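Local coordinates for protein halogenase PltM (Pseudomonas fluorescens, PDB 6BZN) that probably works as an FAD-dependent enzyme that halogenates phenolic compounds, accepting an unusually wide range of substrates and halides, at residues 135-140 with 259-264; 221-226 with 311-316; 226-231 with 306-311. All coordinates share one frame; numbering follows the deposited sequence.

How the contacts relate
Contact 1 is buried throughout, whereas contacts 2 and 3 lie farther out and are only partly buried, and the chemistry follows. Contact 1 works through rings: stacking, CH-pi packing and one histidine-to-carbonyl bond join strand 134-138 to strand 256-262. Contact 2 is backbone pairing at the margin of the mixed sheet that also holds strand 256-262, with waters at both ends. Contact 3 continues from it, sharing Lys226 and Asp311, and joins a turn to the start of a helix through a backbone bond, a histidine-to-carbonyl bond and another water. Contacts 1 and 2 meet where the ring of His221 packs on Phe139 and Phe263; Val260 of contact 1 reaches His308 of contact 3.

Contact 1 of 3, residues 135-140 with 259-264; sequences EAHLFR and WVIPFN
The imidazole of His137 has the methyl CG2 of Ile261 over one face and the carbonyl oxygen of Pro262 at its edge. Ile261 CG2 stands 3.5 Å from the centroid of the His137 ring and 13° off its normal, a well-centred CH-pi contact. At the edge, His137 ND1 donates to Pro262 O over 2.8 Å; the oxygen lies almost in the ring plane, although ND1 approaches the carbonyl tilted from the carbonyl's own plane. Pro262 CD closes on the same rim, 3.7 Å from His137 CE1.

The Phe263 ring has a neighbour over each face. Phe139 sends its edge over one of them, CD1 lying 3.8 Å from Phe263 CE2, and the ring planes meet at 61° in an edge-to-face pair. With CG anti to the backbone N (chi1 -172°), the Phe139 ring swings to set its edge there; Phe139 CB lies over the same face. Over the opposite face, more distant, is Ile261 O of the same segment. At the Phe263 edge, CD1 comes within 3.5 Å of His137 O, while Leu138 O approaches CE1 obliquely.

His137 is held from two directions, since its NE2 is hydrogen-bonded to Thr248 on the neighbouring strand 248-253. Replacing the imidazole with a leucine would probably leave Pro262 O without this donor and Ile261 CG2 without the flat face it packs on.

No strand pairing links 135-140 to 259-264; side chains join a strand of the small two-stranded sheet to one of the large mixed sheet. Arg140 binds FAD in another structure of this protein, and Leu138 and Ile261 pack near the FAD-binding residues Leu354 and Ala65, so this inter-sheet packing borders the flavin site expected of a flavin-dependent halogenase.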
# COMPACT_ATOMS: atom_id res chain seq x y z
N GLU A 135 -14.40 1.96 -2.35
CA GLU A 135 -13.26 1.09 -2.57
C GLU A 135 -13.30 -0.10 -1.62
O GLU A 135 -14.19 -0.17 -0.79
CB GLU A 135 -11.99 1.88 -2.39
CG GLU A 135 -11.89 2.89 -3.50
CD GLU A 135 -10.78 3.86 -3.31
OE1 GLU A 135 -10.05 3.76 -2.30
OE2 GLU A 135 -10.66 4.74 -4.19
N ALA A 136 -12.36 -1.02 -1.79
CA ALA A 136 -12.40 -2.30 -1.07
C ALA A 136 -11.46 -2.35 0.13
O ALA A 136 -10.37 -1.77 0.13
CB ALA A 136 -12.06 -3.43 -2.02
N HIS A 137 -11.92 -3.08 1.16
CA HIS A 137 -11.05 -3.68 2.16
C HIS A 137 -10.85 -5.13 1.70
O HIS A 137 -11.78 -5.93 1.75
CB HIS A 137 -11.70 -3.67 3.52
CG HIS A 137 -11.71 -2.33 4.18
ND1 HIS A 137 -12.52 -2.04 5.25
CD2 HIS A 137 -10.99 -1.21 3.92
CE1 HIS A 137 -12.29 -0.80 5.64
NE2 HIS A 137 -11.37 -0.28 4.85
N LEU A 138 -9.64 -5.42 1.25
CA LEU A 138 -9.33 -6.68 0.57
C LEU A 138 -9.05 -7.79 1.57
O LEU A 138 -8.14 -7.67 2.39
CB LEU A 138 -8.10 -6.48 -0.31
CG LEU A 138 -8.18 -5.41 -1.40
CD1 LEU A 138 -6.80 -5.17 -1.96
CD2 LEU A 138 -9.13 -5.83 -2.51
N PHE A 139 -9.85 -8.86 1.51
CA PHE A 139 -9.62 -10.05 2.32
C PHE A 139 -8.63 -10.87 1.52
O PHE A 139 -9.01 -11.61 0.61
CB PHE A 139 -10.94 -10.78 2.59
CG PHE A 139 -10.85 -11.91 3.59
CD1 PHE A 139 -10.27 -11.72 4.84
CD2 PHE A 139 -11.40 -13.17 3.29
CE1 PHE A 139 -10.22 -12.76 5.77
CE2 PHE A 139 -11.34 -14.21 4.23
CZ PHE A 139 -10.76 -14.00 5.46
N ARG A 140 -7.36 -10.71 1.85
CA ARG A 140 -6.29 -11.12 0.93
C ARG A 140 -6.22 -12.62 0.63
O ARG A 140 -5.90 -13.01 -0.49
CB ARG A 140 -4.94 -10.60 1.42
CG ARG A 140 -4.81 -9.08 1.37
CD ARG A 140 -4.71 -8.52 -0.05
NE ARG A 140 -3.53 -9.10 -0.70
CZ ARG A 140 -2.28 -8.65 -0.56
NH1 ARG A 140 -2.02 -7.53 0.10
NH2 ARG A 140 -1.29 -9.31 -1.14
N TRP A 259 -5.30 0.42 13.37
CA TRP A 259 -6.30 0.37 12.31
C TRP A 259 -7.48 -0.52 12.68
O TRP A 259 -7.30 -1.53 13.34
CB TRP A 259 -5.68 -0.08 10.98
CG TRP A 259 -5.41 -1.58 10.71
CD1 TRP A 259 -6.33 -2.59 10.58
CD2 TRP A 259 -4.14 -2.17 10.42
NE1 TRP A 259 -5.70 -3.77 10.25
CE2 TRP A 259 -4.36 -3.55 10.15
CE3 TRP A 259 -2.82 -1.67 10.37
CZ2 TRP A 259 -3.31 -4.43 9.83
CZ3 TRP A 259 -1.78 -2.57 10.06
CH2 TRP A 259 -2.03 -3.92 9.80
N VAL A 260 -8.66 -0.11 12.21
CA VAL A 260 -9.87 -0.90 12.24
C VAL A 260 -10.37 -0.95 10.80
O VAL A 260 -10.80 0.06 10.22
CB VAL A 260 -10.93 -0.29 13.19
CG1 VAL A 260 -12.16 -1.18 13.27
CG2 VAL A 260 -10.34 -0.09 14.58
N ILE A 261 -10.28 -2.14 10.20
CA ILE A 261 -10.54 -2.37 8.79
C ILE A 261 -11.54 -3.51 8.70
O ILE A 261 -11.15 -4.68 8.63
CB ILE A 261 -9.22 -2.67 8.04
CG1 ILE A 261 -8.37 -1.41 8.00
CG2 ILE A 261 -9.46 -3.15 6.62
CD1 ILE A 261 -7.02 -1.59 7.36
N PRO A 262 -12.85 -3.19 8.73
CA PRO A 262 -13.85 -4.27 8.70
C PRO A 262 -13.99 -4.95 7.36
O PRO A 262 -13.91 -4.28 6.32
CB PRO A 262 -15.16 -3.54 9.04
CG PRO A 262 -14.73 -2.30 9.72
CD PRO A 262 -13.48 -1.90 9.02
N PHE A 263 -14.19 -6.27 7.39
CA PHE A 263 -14.69 -6.99 6.20
C PHE A 263 -16.19 -7.24 6.30
O PHE A 263 -16.77 -7.75 5.35
CB PHE A 263 -13.95 -8.31 5.99
CG PHE A 263 -12.45 -8.17 5.94
CD1 PHE A 263 -11.83 -7.54 4.87
CD2 PHE A 263 -11.66 -8.67 6.98
CE1 PHE A 263 -10.46 -7.42 4.83
CE2 PHE A 263 -10.29 -8.54 6.94
CZ PHE A 263 -9.68 -7.92 5.86
N ASN A 264 -16.81 -6.85 7.42
CA ASN A 264 -18.22 -7.16 7.72
C ASN A 264 -19.15 -5.93 7.63
O ASN A 264 -20.19 -5.89 8.28
CB ASN A 264 -18.33 -7.84 9.09
CG ASN A 264 -18.01 -6.92 10.25
OD1 ASN A 264 -17.19 -6.01 10.12
ND2 ASN A 264 -18.63 -7.17 11.40

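Contact 2 of 3, residues 221-226 with 311-316; sequences HMLNVK and DAVNAR
An antiparallel beta pairing at the margin of the mixed sheet joins the end of strand 215-223 to the beginning of strand 313-321, which is outermost in this chain. Leu223 and Val313 form the hydrogen-bonded pair: Leu223 N donates to Val313 O over 2.8 Å, and Val313 N returns a bond to Leu223 O. Met222 and Asn314 are the adjacent non-hydrogen-bonded pair, and beyond them Ala315 N reaches His221 O, lying in the carbonyl plane, at 2.9 Å.

The two faces differ. On one, Leu223 CB meets Val313 CG2 at 3.9 Å, with Ala315 CB farther along beside Leu223. On the other, Met222 runs extended beyond CG and brings SD loosely toward Ala312 CB, 4.3 Å away, while Val225 CG2 approaches that methyl as well. Pairing stops at Asn224, whose positive phi (56°) turns the chain; there Ala312 CA makes CA-H...O contacts with both Leu223 O and Asn224 O, and a water links Asn224 O to Asp311 N.

At the other end, His221 and Arg316 lie side by side and point the same way, their ring and guanidinium planes 79° apart. Arg316 CD rests 3.9 Å from His221 CB. The imidazole's far nitrogen, NE2, is hydrogen-bonded to Glu64, and Arg316 also makes a cation-pi contact with Phe60. Between the two side chains sits one water, 2.8 Å from His221 ND1 and accepting a hydrogen bond from Arg316 NH1 at 3.1 Å.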
# COMPACT_ATOMS: atom_id res chain seq x y z
N HIS A 221 -6.77 -10.74 12.79
CA HIS A 221 -8.16 -10.59 12.43
C HIS A 221 -9.03 -11.00 13.61
O HIS A 221 -8.74 -11.97 14.30
CB HIS A 221 -8.51 -11.46 11.23
CG HIS A 221 -8.00 -10.96 9.92
ND1 HIS A 221 -8.17 -11.66 8.74
CD2 HIS A 221 -7.33 -9.83 9.58
CE1 HIS A 221 -7.65 -10.98 7.74
NE2 HIS A 221 -7.14 -9.86 8.22
N MET A 222 -10.12 -10.25 13.81
CA MET A 222 -11.02 -10.46 14.95
C MET A 222 -12.47 -10.56 14.57
O MET A 222 -12.92 -9.99 13.56
CB MET A 222 -10.87 -9.33 15.97
CG MET A 222 -9.46 -9.15 16.52
SD MET A 222 -9.53 -8.04 17.94
CE MET A 222 -7.79 -7.84 18.26
N LEU A 223 -13.22 -11.25 15.42
CA LEU A 223 -14.68 -11.29 15.37
C LEU A 223 -15.28 -10.35 16.38
O LEU A 223 -14.67 -10.05 17.41
CB LEU A 223 -15.19 -12.68 15.74
CG LEU A 223 -14.86 -13.79 14.76
CD1 LEU A 223 -14.90 -15.14 15.46
CD2 LEU A 223 -15.85 -13.71 13.62
N ASN A 224 -16.51 -9.93 16.10
CA ASN A 224 -17.31 -9.10 17.00
C ASN A 224 -16.65 -7.79 17.41
O ASN A 224 -16.78 -7.35 18.55
CB ASN A 224 -17.73 -9.92 18.25
CG ASN A 224 -18.79 -10.96 17.93
OD1 ASN A 224 -19.53 -10.82 16.95
ND2 ASN A 224 -18.88 -12.00 18.74
N VAL A 225 -15.94 -7.16 16.46
CA VAL A 225 -15.43 -5.83 16.67
C VAL A 225 -16.56 -4.84 16.43
O VAL A 225 -17.11 -4.78 15.33
CB VAL A 225 -14.24 -5.51 15.76
CG1 VAL A 225 -13.73 -4.10 16.03
CG2 VAL A 225 -13.11 -6.52 15.97
N LYS A 226 -16.87 -4.03 17.44
CA LYS A 226 -17.91 -3.01 17.30
C LYS A 226 -17.56 -1.91 16.32
O LYS A 226 -16.42 -1.49 16.24
CB LYS A 226 -18.17 -2.32 18.63
CG LYS A 226 -19.14 -3.03 19.52
CD LYS A 226 -19.75 -2.04 20.52
CE LYS A 226 -20.84 -2.72 21.31
NZ LYS A 226 -21.21 -1.89 22.47
N ASP A 311 -16.58 -6.99 23.39
CA ASP A 311 -17.05 -8.33 23.07
C ASP A 311 -16.25 -9.03 21.97
O ASP A 311 -16.66 -10.09 21.51
CB ASP A 311 -18.53 -8.25 22.67
CG ASP A 311 -19.39 -7.64 23.75
OD1 ASP A 311 -19.24 -8.05 24.92
OD2 ASP A 311 -20.21 -6.74 23.45
N ALA A 312 -15.10 -8.47 21.59
CA ALA A 312 -14.32 -8.99 20.46
C ALA A 312 -13.55 -10.25 20.85
O ALA A 312 -13.15 -10.40 22.00
CB ALA A 312 -13.35 -7.94 19.94
N VAL A 313 -13.34 -11.14 19.90
CA VAL A 313 -12.41 -12.26 20.09
C VAL A 313 -11.48 -12.38 18.91
O VAL A 313 -11.88 -12.19 17.75
CB VAL A 313 -13.11 -13.63 20.31
CG1 VAL A 313 -13.77 -13.67 21.68
CG2 VAL A 313 -14.14 -13.91 19.24
N ASN A 314 -10.25 -12.74 19.22
CA ASN A 314 -9.22 -12.92 18.22
C ASN A 314 -9.51 -14.18 17.43
O ASN A 314 -9.84 -15.19 18.02
CB ASN A 314 -7.87 -13.00 18.91
CG ASN A 314 -6.74 -12.54 18.05
OD1 ASN A 314 -6.93 -12.31 16.85
ND2 ASN A 314 -5.56 -12.42 18.62
N ALA A 315 -9.44 -14.10 16.10
CA ALA A 315 -9.70 -15.25 15.21
C ALA A 315 -8.45 -15.88 14.63
O ALA A 315 -8.55 -16.83 13.87
CB ALA A 315 -10.62 -14.82 14.07
N ARG A 316 -7.30 -15.30 14.94
CA ARG A 316 -5.99 -15.81 14.53
C ARG A 316 -5.00 -15.54 15.66
O ARG A 316 -5.31 -14.78 16.59
CB ARG A 316 -5.40 -15.02 13.35
CG ARG A 316 -6.30 -14.61 12.21
CD ARG A 316 -5.46 -13.90 11.16
NE ARG A 316 -4.33 -14.74 10.79
CZ ARG A 316 -4.40 -15.82 10.02
NH1 ARG A 316 -5.56 -16.20 9.44
NH2 ARG A 316 -3.31 -16.53 9.81
O HOH W 1 -7.98 -14.41 8.80
O HOH W 2 -16.73 -5.75 20.86

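Contact 3 of 3, residues 226-231 with 306-311; sequences KSYEDA and GEHFKD
Glu307, within a type I turn that runs from Gly306 to Phe309 and is closed by a bond from Phe309 N to Gly306 O, meets Ala231 of helix 228-231. The methyl CB of Ala231 rests 3.3 Å from Glu307 O and 3.9 Å from Glu307 CB. Glu307 bends at chi2 (-59°), and one water donates to both its OE2 and its backbone O; the link from this water to Lys226 NZ is weak.

His308 follows and exchanges two bonds with a single residue. Lys226 N donates to His308 O at 2.9 Å, in the carbonyl plane and on a lone pair. His308 ND1 donates to Lys226 O at 2.7 Å, nearly straight at 170°, with Lys226 O lying in the imidazole plane although ND1 is tilted from the plane of that carbonyl. His308 CE1 then edges up to Tyr228 N, one residue past Ser227, which caps the helix by accepting from Asp230 N. Asp311 ends the segment with OD2 5.0 Å from Lys226 NZ, opposite charges not in contact.

Because ND1 carries the donated proton, a neutral His308 would probably offer NE2 as an acceptor to His251, its hydrogen-bond partner on strand 248-253; the ring's rotation is thus fixed from both nitrogens.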
# COMPACT_ATOMS: atom_id res chain seq x y z
N LYS A 226 -16.87 -4.03 17.44
CA LYS A 226 -17.91 -3.01 17.30
C LYS A 226 -17.56 -1.91 16.32
O LYS A 226 -16.42 -1.49 16.24
CB LYS A 226 -18.17 -2.32 18.63
CG LYS A 226 -19.14 -3.03 19.52
CD LYS A 226 -19.75 -2.04 20.52
CE LYS A 226 -20.84 -2.72 21.31
NZ LYS A 226 -21.21 -1.89 22.47
N SER A 227 -18.58 -1.41 15.63
CA SER A 227 -18.43 -0.29 14.72
C SER A 227 -18.10 0.99 15.50
O SER A 227 -18.50 1.14 16.66
CB SER A 227 -19.72 -0.08 13.92
OG SER A 227 -20.74 0.51 14.72
N TYR A 228 -17.40 1.92 14.85
CA TYR A 228 -17.13 3.22 15.47
C TYR A 228 -18.43 3.89 15.95
O TYR A 228 -18.49 4.44 17.05
CB TYR A 228 -16.41 4.16 14.51
CG TYR A 228 -16.08 5.47 15.18
CD1 TYR A 228 -17.02 6.51 15.21
CD2 TYR A 228 -14.88 5.64 15.84
CE1 TYR A 228 -16.73 7.71 15.85
CE2 TYR A 228 -14.58 6.83 16.49
CZ TYR A 228 -15.52 7.85 16.50
OH TYR A 228 -15.24 9.02 17.14
N GLU A 229 -19.47 3.83 15.12
CA GLU A 229 -20.73 4.52 15.43
C GLU A 229 -21.40 3.92 16.67
O GLU A 229 -21.94 4.68 17.48
CB GLU A 229 -21.69 4.51 14.24
CG GLU A 229 -21.39 5.54 13.17
CD GLU A 229 -20.10 5.29 12.40
OE1 GLU A 229 -19.38 6.28 12.12
OE2 GLU A 229 -19.79 4.12 12.07
N ASP A 230 -21.37 2.60 16.82
CA ASP A 230 -21.92 1.92 18.01
C ASP A 230 -21.05 2.06 19.24
O ASP A 230 -21.56 2.13 20.35
CB ASP A 230 -22.16 0.42 17.76
CG ASP A 230 -23.31 0.15 16.80
OD1 ASP A 230 -24.19 1.03 16.66
OD2 ASP A 230 -23.32 -0.93 16.17
N ALA A 231 -19.73 2.07 19.06
CA ALA A 231 -18.80 2.05 20.18
C ALA A 231 -18.53 3.44 20.73
O ALA A 231 -18.34 3.60 21.93
CB ALA A 231 -17.49 1.40 19.78
N GLY A 306 -10.52 1.04 23.17
CA GLY A 306 -11.06 -0.14 23.84
C GLY A 306 -12.55 -0.37 23.66
O GLY A 306 -13.01 -1.52 23.69
N GLU A 307 -13.32 0.69 23.43
CA GLU A 307 -14.76 0.53 23.18
C GLU A 307 -15.10 -0.35 21.96
O GLU A 307 -16.21 -0.87 21.87
CB GLU A 307 -15.46 1.90 23.09
CG GLU A 307 -15.43 2.71 24.39
CD GLU A 307 -16.09 2.03 25.59
OE1 GLU A 307 -15.68 2.31 26.72
OE2 GLU A 307 -17.00 1.20 25.41
N HIS A 308 -14.17 -0.51 21.02
CA HIS A 308 -14.39 -1.43 19.91
C HIS A 308 -14.39 -2.89 20.30
O HIS A 308 -14.94 -3.71 19.57
CB HIS A 308 -13.31 -1.30 18.84
CG HIS A 308 -13.41 -0.08 18.01
ND1 HIS A 308 -14.36 0.08 17.02
CD2 HIS A 308 -12.63 1.02 17.96
CE1 HIS A 308 -14.18 1.25 16.43
NE2 HIS A 308 -13.13 1.83 16.97
N PHE A 309 -13.73 -3.23 21.40
CA PHE A 309 -13.26 -4.59 21.65
C PHE A 309 -13.87 -5.30 22.85
O PHE A 309 -13.42 -6.39 23.20
CB PHE A 309 -11.73 -4.57 21.79
CG PHE A 309 -11.04 -4.03 20.58
CD1 PHE A 309 -11.04 -4.76 19.39
CD2 PHE A 309 -10.44 -2.78 20.60
CE1 PHE A 309 -10.42 -4.27 18.26
CE2 PHE A 309 -9.82 -2.28 19.46
CZ PHE A 309 -9.82 -3.02 18.28
N LYS A 310 -14.91 -4.72 23.45
CA LYS A 310 -15.49 -5.26 24.69
C LYS A 310 -15.97 -6.69 24.54
O LYS A 310 -15.77 -7.50 25.44
CB LYS A 310 -16.65 -4.39 25.21
CG LYS A 310 -16.24 -3.00 25.65
CD LYS A 310 -15.45 -3.05 26.94
CE LYS A 310 -14.95 -1.68 27.33
NZ LYS A 310 -14.50 -1.71 28.75
N ASP A 311 -16.58 -6.99 23.39
CA ASP A 311 -17.05 -8.33 23.07
C ASP A 311 -16.25 -9.03 21.97
O ASP A 311 -16.66 -10.09 21.51
CB ASP A 311 -18.53 -8.25 22.67
CG ASP A 311 -19.39 -7.64 23.75
OD1 ASP A 311 -19.24 -8.05 24.92
OD2 ASP A 311 -20.21 -6.74 23.45
O HOH W 3 -18.33 -0.43 23.64